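Side-chain contacts in ornithine cyclodeaminase (Methanococcus maripaludis S2, PDB 3C2Q), which converts L-ornithine to L-proline with release of ammonia, using NAD(+) as cofactor: residues S104-E109 against G322-V327; I278-L283 against V329-L334. All blocks are in the same frame, centred on the assembly; numbering follows the deposited sequence.

Contact 1: residues S104-E109 against G322-V327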
ATOM      1  N   SER B 104       5.682 -10.416  11.414  1.00 17.47           N
ATOM      2  CA  SER B 104       5.709  -8.969  11.190  1.00 17.13           C
ATOM      3  C   SER B 104       4.839  -8.300  12.221  1.00 17.26           C
ATOM      4  O   SER B 104       3.846  -8.873  12.668  1.00 17.30           O
ATOM      5  CB  SER B 104       5.197  -8.610   9.783  1.00 16.25           C
ATOM      6  OG  SER B 104       3.913  -9.175   9.591  1.00 16.79           O
ATOM      7  N   GLU B 105       5.218  -7.096  12.621  1.00 17.67           N
ATOM      8  CA  GLU B 105       4.365  -6.263  13.459  1.00 19.13           C
ATOM      9  C   GLU B 105       3.131  -5.782  12.705  1.00 18.10           C
ATOM     10  O   GLU B 105       2.072  -5.565  13.272  1.00 17.28           O
ATOM     11  CB  GLU B 105       5.168  -5.030  13.916  1.00 21.51           C
ATOM     12  CG  GLU B 105       6.371  -5.374  14.735  1.00 29.40           C
ATOM     13  CD  GLU B 105       6.094  -5.345  16.213  1.00 40.98           C
ATOM     14  OE1 GLU B 105       4.983  -5.771  16.650  1.00 45.01           O
ATOM     15  OE2 GLU B 105       7.014  -4.884  16.949  1.00 46.52           O
ATOM     16  N   VAL B 106       3.263  -5.602  11.396  1.00 16.36           N
ATOM     17  CA  VAL B 106       2.177  -4.957  10.668  1.00 15.74           C
ATOM     18  C   VAL B 106       1.995  -5.737   9.373  1.00 15.24           C
ATOM     19  O   VAL B 106       2.872  -5.709   8.509  1.00 12.74           O
ATOM     20  CB  VAL B 106       2.534  -3.454  10.282  1.00 16.24           C
ATOM     21  CG1 VAL B 106       1.487  -2.863   9.266  1.00 16.82           C
ATOM     22  CG2 VAL B 106       2.686  -2.565  11.506  1.00 14.80           C
ATOM     23  N   SER B 107       0.876  -6.440   9.243  1.00 14.13           N
ATOM     24  CA  SER B 107       0.544  -7.079   7.974  1.00 14.49           C
ATOM     25  C   SER B 107      -0.929  -7.443   7.989  1.00 13.69           C
ATOM     26  O   SER B 107      -1.491  -7.839   9.033  1.00 13.33           O
ATOM     27  CB  SER B 107       1.329  -8.400   7.779  1.00 14.42           C
ATOM     28  OG  SER B 107       0.848  -9.106   6.640  1.00 18.02           O
ATOM     29  N   SER B 108      -1.545  -7.359   6.823  1.00 13.85           N
ATOM     30  CA  SER B 108      -2.931  -7.779   6.688  1.00 14.33           C
ATOM     31  C   SER B 108      -3.067  -9.331   6.751  1.00 14.99           C
ATOM     32  O   SER B 108      -4.167  -9.832   6.978  1.00 16.17           O
ATOM     33  CB  SER B 108      -3.507  -7.224   5.390  1.00 15.44           C
ATOM     34  OG  SER B 108      -2.801  -7.763   4.274  1.00 15.20           O
ATOM     35  N   GLU B 109      -1.967 -10.073   6.582  1.00 15.19           N
ATOM     36  CA  GLU B 109      -2.018 -11.536   6.524  1.00 15.91           C
ATOM     37  C   GLU B 109      -1.973 -12.136   7.935  1.00 15.22           C
ATOM     38  O   GLU B 109      -0.980 -12.812   8.291  1.00 15.80           O
ATOM     39  CB  GLU B 109      -0.847 -12.102   5.720  1.00 16.70           C
ATOM     40  CG  GLU B 109      -0.805 -11.670   4.255  1.00 17.62           C
ATOM     41  CD  GLU B 109       0.277 -12.407   3.491  1.00 18.29           C
ATOM     42  OE1 GLU B 109       1.466 -12.356   3.897  1.00 18.44           O
ATOM     43  OE2 GLU B 109      -0.096 -13.042   2.487  1.00 18.91           O
ATOM     44  N   GLY B 322      -1.376  -3.534  15.521  1.00 18.00           N
ATOM     45  CA  GLY B 322      -1.922  -3.078  14.253  1.00 17.14           C
ATOM     46  C   GLY B 322      -2.893  -4.112  13.733  1.00 17.32           C
ATOM     47  O   GLY B 322      -2.642  -5.320  13.837  1.00 17.17           O
ATOM     48  N   VAL B 323      -4.020  -3.652  13.201  1.00 16.09           N
ATOM     49  CA  VAL B 323      -4.988  -4.540  12.534  1.00 15.52           C
ATOM     50  C   VAL B 323      -5.142  -3.944  11.116  1.00 15.65           C
ATOM     51  O   VAL B 323      -5.806  -2.903  10.938  1.00 15.60           O
ATOM     52  CB  VAL B 323      -6.354  -4.576  13.249  1.00 14.50           C
ATOM     53  CG1 VAL B 323      -7.319  -5.543  12.502  1.00 17.63           C
ATOM     54  CG2 VAL B 323      -6.196  -5.053  14.736  1.00 15.55           C
ATOM     55  N   VAL B 324      -4.511  -4.575  10.130  1.00 14.36           N
ATOM     56  CA  VAL B 324      -4.563  -4.063   8.735  1.00 13.60           C
ATOM     57  C   VAL B 324      -5.805  -4.706   8.076  1.00 14.74           C
ATOM     58  O   VAL B 324      -5.811  -5.893   7.701  1.00 13.75           O
ATOM     59  CB  VAL B 324      -3.283  -4.303   7.978  1.00 13.87           C
ATOM     60  CG1 VAL B 324      -3.328  -3.700   6.518  1.00 13.87           C
ATOM     61  CG2 VAL B 324      -2.058  -3.685   8.778  1.00 14.70           C
ATOM     62  N   THR B 325      -6.871  -3.911   7.977  1.00 13.41           N
ATOM     63  CA  THR B 325      -8.139  -4.483   7.536  1.00 14.69           C
ATOM     64  C   THR B 325      -9.056  -3.369   7.060  1.00 14.92           C
ATOM     65  O   THR B 325      -8.716  -2.190   7.151  1.00 15.64           O
ATOM     66  CB  THR B 325      -8.823  -5.300   8.676  1.00 14.52           C
ATOM     67  OG1 THR B 325      -9.953  -6.018   8.159  1.00 14.59           O
ATOM     68  CG2 THR B 325      -9.311  -4.382   9.777  1.00 13.36           C
ATOM     69  N   ASP B 326     -10.234  -3.744   6.567  1.00 15.99           N
ATOM     70  CA  ASP B 326     -11.229  -2.785   6.102  1.00 16.33           C
ATOM     71  C   ASP B 326     -11.981  -2.315   7.346  1.00 16.76           C
ATOM     72  O   ASP B 326     -12.622  -3.112   8.021  1.00 14.94           O
ATOM     73  CB  ASP B 326     -12.142  -3.505   5.112  1.00 17.81           C
ATOM     74  CG  ASP B 326     -13.200  -2.601   4.508  1.00 19.60           C
ATOM     75  OD1 ASP B 326     -13.798  -1.769   5.216  1.00 22.12           O
ATOM     76  OD2 ASP B 326     -13.485  -2.770   3.320  1.00 18.92           O
ATOM     77  N   VAL B 327     -11.919  -1.012   7.647  1.00 16.19           N
ATOM     78  CA  VAL B 327     -12.499  -0.513   8.877  1.00 17.88           C
ATOM     79  C   VAL B 327     -14.030  -0.685   8.922  1.00 18.60           C
ATOM     80  O   VAL B 327     -14.580  -0.961   9.991  1.00 18.17           O
ATOM     81  CB  VAL B 327     -12.097   0.987   9.164  1.00 17.70           C
ATOM     82  CG1 VAL B 327     -12.809   1.965   8.214  1.00 19.93           C
ATOM     83  CG2 VAL B 327     -12.410   1.363  10.612  1.00 20.26           C
TER
HETATM   84  O   HOH W   1       1.171  -5.097  15.673  1.00 29.59           O
HETATM   85  O   HOH W   2      -3.504  -7.156  10.710  1.00 15.92           O
HETATM   86  O   HOH W   3      -0.735  -6.135  11.678  1.00 17.92           O
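The peptide group joining Ser107 to Ser108 lies flat beneath the side chain of Val324, which stands over one of its faces. Val324 CB sits 3.7 Å above Ser108 N, and Val324 CG2 lies 4.0 Å above Ser107 C. Water 2 donates to Ser107 O (2.7 Å) from a point tilted out of the peptide plane, on the same side as Val324. With CG1 anti to its backbone N (chi1 -178°), Val324 straddles the loop: CG1 packs against Ser108 CB at 3.7 Å, whereas CG2 turns to Val106. There the two valines cross at about a right angle, Val106 CG1 meeting Val324 CG2 at 3.7 Å, and Val106 also touches Pro306, Val309 and Thr310 of helix 306-314. Within this chain, strand 321-324 is the outermost strand of the parallel Rossmann-fold sheet, and residues 105-108 run alongside it where another parallel strand would lie. No direct hydrogen bond joins the two backbones; instead, waters fill the gap. Water 1 connects Glu105 O to Gly322 N, water 2 continues from Ser107 O to Val324 N (2.8 Å), and water 3 lies between Ser107 N and Gly322 O, the pairing pattern of parallel strands with a water in each link. Replacing Val324 by alanine would remove both methyls and is likely to open a gap beside Val106 CG1 and Ser108 CB, leaving that side of the loop less firmly packed. Beyond Val324 CB, the carbonyl Val324 O receives a CA-H...O contact from Ser108 and a hydrogen bond from Lys112 NZ, which also binds Ser108 O. The loop is turned here by an ST turn, in which Ser107 OG accepts from Glu109 N at 3.0 Å with an angle of 164°.

Contact 2: residues I278-L283 against V329-L334; sequences IMLSTL and VFLVLL
The C-terminal helix 327-342 packs on the parallel Rossmann sheet here, Leu331 and Phe330 meeting Leu280 of the inner strand 276-280. The sheet has the strand order 3-2-1-4-5-6 of this fold; the helix follows the sixth strand and reaches across the fifth to touch the fourth. Leu280, the last residue of its strand, points toward the helix and provides the strand's close contacts. Both of its methyls face Leu331, CD1 the more closely: the two leucines meet tip to tip, with Leu280 CD1 at 3.8 Å from Leu331 CD2 and Leu331 CD1 slightly farther off. CD2 also approaches the ring of Phe330 obliquely, Leu280 CD2 lying 4.3 Å from Phe330 CE2, a looser van der Waals contact. Leu331 leaves the helix to one side, yet with CG anti to its carbonyl carbon (chi1 -70°) its branched end swings back to the leucine of the strand. Neighbouring side chains close the packing: Ile146 of helix 145-148 touches both Leu280 and Leu331, while Val302 of the adjoining strand touches both Leu280 and Phe330. No polar atom takes part across this interface, which is buried and purely apolar. Directly after Leu280 the chain turns sharply, Ser281 adopting left-handed backbone angles (phi 53°, psi 56°), before the next helix, 283-292, which Thr282 caps at its N-terminus, Thr282 OG1 accepting from His285 N. By similarity, Thr282 also belongs to the NAD(+) site, as expected for the carboxyl ends of Rossmann strands. In the C-terminal helix, the turn that carries Phe330 and Leu331 is closed by Leu334 N, which donates to Phe330 O at 2.8 Å.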
ATOM      1  N   ILE B 278      -8.679   3.023  20.643  1.00 18.95           N
ATOM      2  CA  ILE B 278      -8.818   2.345  19.358  1.00 18.85           C
ATOM      3  C   ILE B 278      -8.812   3.402  18.254  1.00 19.24           C
ATOM      4  O   ILE B 278      -9.651   4.307  18.249  1.00 18.39           O
ATOM      5  CB  ILE B 278     -10.109   1.518  19.248  1.00 19.75           C
ATOM      6  CG1 ILE B 278     -10.169   0.475  20.365  1.00 20.03           C
ATOM      7  CG2 ILE B 278     -10.157   0.828  17.852  1.00 18.57           C
ATOM      8  CD1 ILE B 278     -11.451  -0.349  20.428  1.00 21.33           C
HETATM    9  N   MSE B 279      -7.854   3.292  17.339  1.00 18.49           N
HETATM   10  CA  MSE B 279      -7.666   4.291  16.290  1.00 20.46           C
HETATM   11  C   MSE B 279      -8.202   3.691  15.009  1.00 18.80           C
HETATM   12  O   MSE B 279      -7.799   2.575  14.663  1.00 16.65           O
HETATM   13  CB  MSE B 279      -6.177   4.588  16.106  1.00 20.07           C
HETATM   14  CG  MSE B 279      -5.540   5.180  17.353  1.00 23.27           C
HETATM   15 SE   MSE B 279      -3.614   4.768  17.317  1.00 31.64          SE
HETATM   16  CE  MSE B 279      -3.210   5.868  18.928  1.00 26.19           C
ATOM     17  N   LEU B 280      -9.116   4.404  14.326  1.00 17.46           N
ATOM     18  CA  LEU B 280      -9.847   3.831  13.181  1.00 17.61           C
ATOM     19  C   LEU B 280      -9.648   4.680  11.921  1.00 17.51           C
ATOM     20  O   LEU B 280     -10.219   5.767  11.804  1.00 16.43           O
ATOM     21  CB  LEU B 280     -11.354   3.739  13.482  1.00 18.39           C
ATOM     22  CG  LEU B 280     -11.808   2.942  14.719  1.00 19.10           C
ATOM     23  CD1 LEU B 280     -13.278   3.185  15.102  1.00 21.09           C
ATOM     24  CD2 LEU B 280     -11.559   1.469  14.394  1.00 17.75           C
ATOM     25  N   SER B 281      -8.820   4.189  10.995  1.00 17.12           N
ATOM     26  CA  SER B 281      -8.678   4.824   9.680  1.00 18.31           C
ATOM     27  C   SER B 281      -8.347   6.329   9.704  1.00 19.03           C
ATOM     28  O   SER B 281      -9.057   7.155   9.094  1.00 19.21           O
ATOM     29  CB  SER B 281      -9.970   4.597   8.868  1.00 19.09           C
ATOM     30  OG  SER B 281      -9.672   4.750   7.505  1.00 25.44           O
ATOM     31  N   THR B 282      -7.258   6.693  10.379  1.00 17.63           N
ATOM     32  CA  THR B 282      -6.835   8.070  10.383  1.00 18.34           C
ATOM     33  C   THR B 282      -5.358   8.127  10.718  1.00 18.09           C
ATOM     34  O   THR B 282      -4.961   7.811  11.821  1.00 19.37           O
ATOM     35  CB  THR B 282      -7.659   8.994  11.347  1.00 18.36           C
ATOM     36  OG1 THR B 282      -7.005  10.268  11.414  1.00 21.35           O
ATOM     37  CG2 THR B 282      -7.828   8.397  12.753  1.00 18.01           C
ATOM     38  N   LEU B 283      -4.554   8.471   9.737  1.00 18.14           N
ATOM     39  CA  LEU B 283      -3.123   8.643   9.946  1.00 18.93           C
ATOM     40  C   LEU B 283      -2.863   9.815  10.883  1.00 19.03           C
ATOM     41  O   LEU B 283      -2.146   9.670  11.860  1.00 18.70           O
ATOM     42  CB  LEU B 283      -2.432   8.892   8.609  1.00 20.17           C
ATOM     43  CG  LEU B 283      -0.911   9.141   8.699  1.00 18.84           C
ATOM     44  CD1 LEU B 283      -0.230   8.061   9.479  1.00 17.23           C
ATOM     45  CD2 LEU B 283      -0.395   9.170   7.243  1.00 20.92           C
ATOM     46  N   VAL B 329     -16.006  -3.015   7.432  1.00 17.16           N
ATOM     47  CA  VAL B 329     -16.352  -4.408   7.721  1.00 16.74           C
ATOM     48  C   VAL B 329     -15.944  -4.788   9.143  1.00 17.19           C
ATOM     49  O   VAL B 329     -16.711  -5.412   9.871  1.00 17.49           O
ATOM     50  CB  VAL B 329     -15.742  -5.377   6.687  1.00 17.07           C
ATOM     51  CG1 VAL B 329     -16.313  -6.809   6.897  1.00 14.95           C
ATOM     52  CG2 VAL B 329     -16.061  -4.877   5.249  1.00 15.40           C
ATOM     53  N   PHE B 330     -14.723  -4.426   9.527  1.00 16.04           N
ATOM     54  CA  PHE B 330     -14.263  -4.607  10.884  1.00 16.73           C
ATOM     55  C   PHE B 330     -15.266  -4.103  11.938  1.00 16.27           C
ATOM     56  O   PHE B 330     -15.582  -4.841  12.878  1.00 16.20           O
ATOM     57  CB  PHE B 330     -12.888  -3.907  11.053  1.00 16.29           C
ATOM     58  CG  PHE B 330     -12.394  -3.876  12.482  1.00 18.04           C
ATOM     59  CD1 PHE B 330     -11.666  -4.945  13.014  1.00 19.23           C
ATOM     60  CD2 PHE B 330     -12.651  -2.785  13.290  1.00 18.59           C
ATOM     61  CE1 PHE B 330     -11.206  -4.910  14.353  1.00 20.86           C
ATOM     62  CE2 PHE B 330     -12.206  -2.750  14.641  1.00 17.62           C
ATOM     63  CZ  PHE B 330     -11.490  -3.810  15.153  1.00 18.01           C
ATOM     64  N   LEU B 331     -15.748  -2.860  11.799  1.00 15.31           N
ATOM     65  CA  LEU B 331     -16.707  -2.300  12.774  1.00 17.39           C
ATOM     66  C   LEU B 331     -18.013  -3.082  12.816  1.00 17.08           C
ATOM     67  O   LEU B 331     -18.574  -3.280  13.895  1.00 18.75           O
ATOM     68  CB  LEU B 331     -16.975  -0.793  12.549  1.00 16.63           C
ATOM     69  CG  LEU B 331     -15.781   0.121  12.908  1.00 17.13           C
ATOM     70  CD1 LEU B 331     -16.010   1.533  12.381  1.00 17.46           C
ATOM     71  CD2 LEU B 331     -15.504   0.141  14.416  1.00 18.60           C
ATOM     72  N   VAL B 332     -18.476  -3.539  11.665  1.00 17.96           N
ATOM     73  CA  VAL B 332     -19.758  -4.324  11.588  1.00 16.76           C
ATOM     74  C   VAL B 332     -19.604  -5.655  12.317  1.00 18.61           C
ATOM     75  O   VAL B 332     -20.448  -6.040  13.166  1.00 18.48           O
ATOM     76  CB  VAL B 332     -20.227  -4.487  10.104  1.00 16.86           C
ATOM     77  CG1 VAL B 332     -21.434  -5.445  10.008  1.00 18.32           C
ATOM     78  CG2 VAL B 332     -20.624  -3.092   9.523  1.00 14.85           C
ATOM     79  N   LEU B 333     -18.494  -6.337  12.042  1.00 16.50           N
ATOM     80  CA  LEU B 333     -18.187  -7.595  12.725  1.00 17.09           C
ATOM     81  C   LEU B 333     -17.905  -7.432  14.222  1.00 18.25           C
ATOM     82  O   LEU B 333     -18.340  -8.275  15.041  1.00 18.67           O
ATOM     83  CB  LEU B 333     -17.001  -8.292  12.034  1.00 16.45           C
ATOM     84  CG  LEU B 333     -17.267  -8.811  10.622  1.00 16.67           C
ATOM     85  CD1 LEU B 333     -15.968  -9.382   9.994  1.00 16.00           C
ATOM     86  CD2 LEU B 333     -18.424  -9.867  10.628  1.00 17.12           C
ATOM     87  N   LEU B 334     -17.155  -6.386  14.583  1.00 17.92           N
ATOM     88  CA  LEU B 334     -16.880  -6.101  15.984  1.00 19.08           C
ATOM     89  C   LEU B 334     -18.185  -5.914  16.787  1.00 19.75           C
ATOM     90  O   LEU B 334     -18.342  -6.499  17.853  1.00 19.47           O
ATOM     91  CB  LEU B 334     -15.999  -4.863  16.126  1.00 18.94           C
ATOM     92  CG  LEU B 334     -15.491  -4.481  17.525  1.00 20.63           C
ATOM     93  CD1 LEU B 334     -14.860  -5.673  18.250  1.00 20.90           C
ATOM     94  CD2 LEU B 334     -14.536  -3.250  17.394  1.00 18.05           C
TER

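How the contacts relate
Both contacts belong to one parallel sheet: contact 1 lies outside its edge strand, 321-324, and contact 2 packs a helix on an inner strand. Their centres are 11 Å apart, and residues 325 and 326 lead from the edge strand into helix 327-342 of contact 2. Side chains of residues 325-327 meet contact 2 directly: Thr325 CG2 lies 3.8 Å from Phe330 CB, and Val327 CG2 lies 3.9 Å from Leu280 CB. Val327 CG1 also touches Ser281 CB. Asp326 and Val327 beside contact 1 and Thr282 beside contact 2 are, by similarity, NAD(+) ligands, consistent with both contacts bordering one cofactor site. Both also reach the second subunit, where Asp326 forms a salt bridge to Lys112 of that subunit.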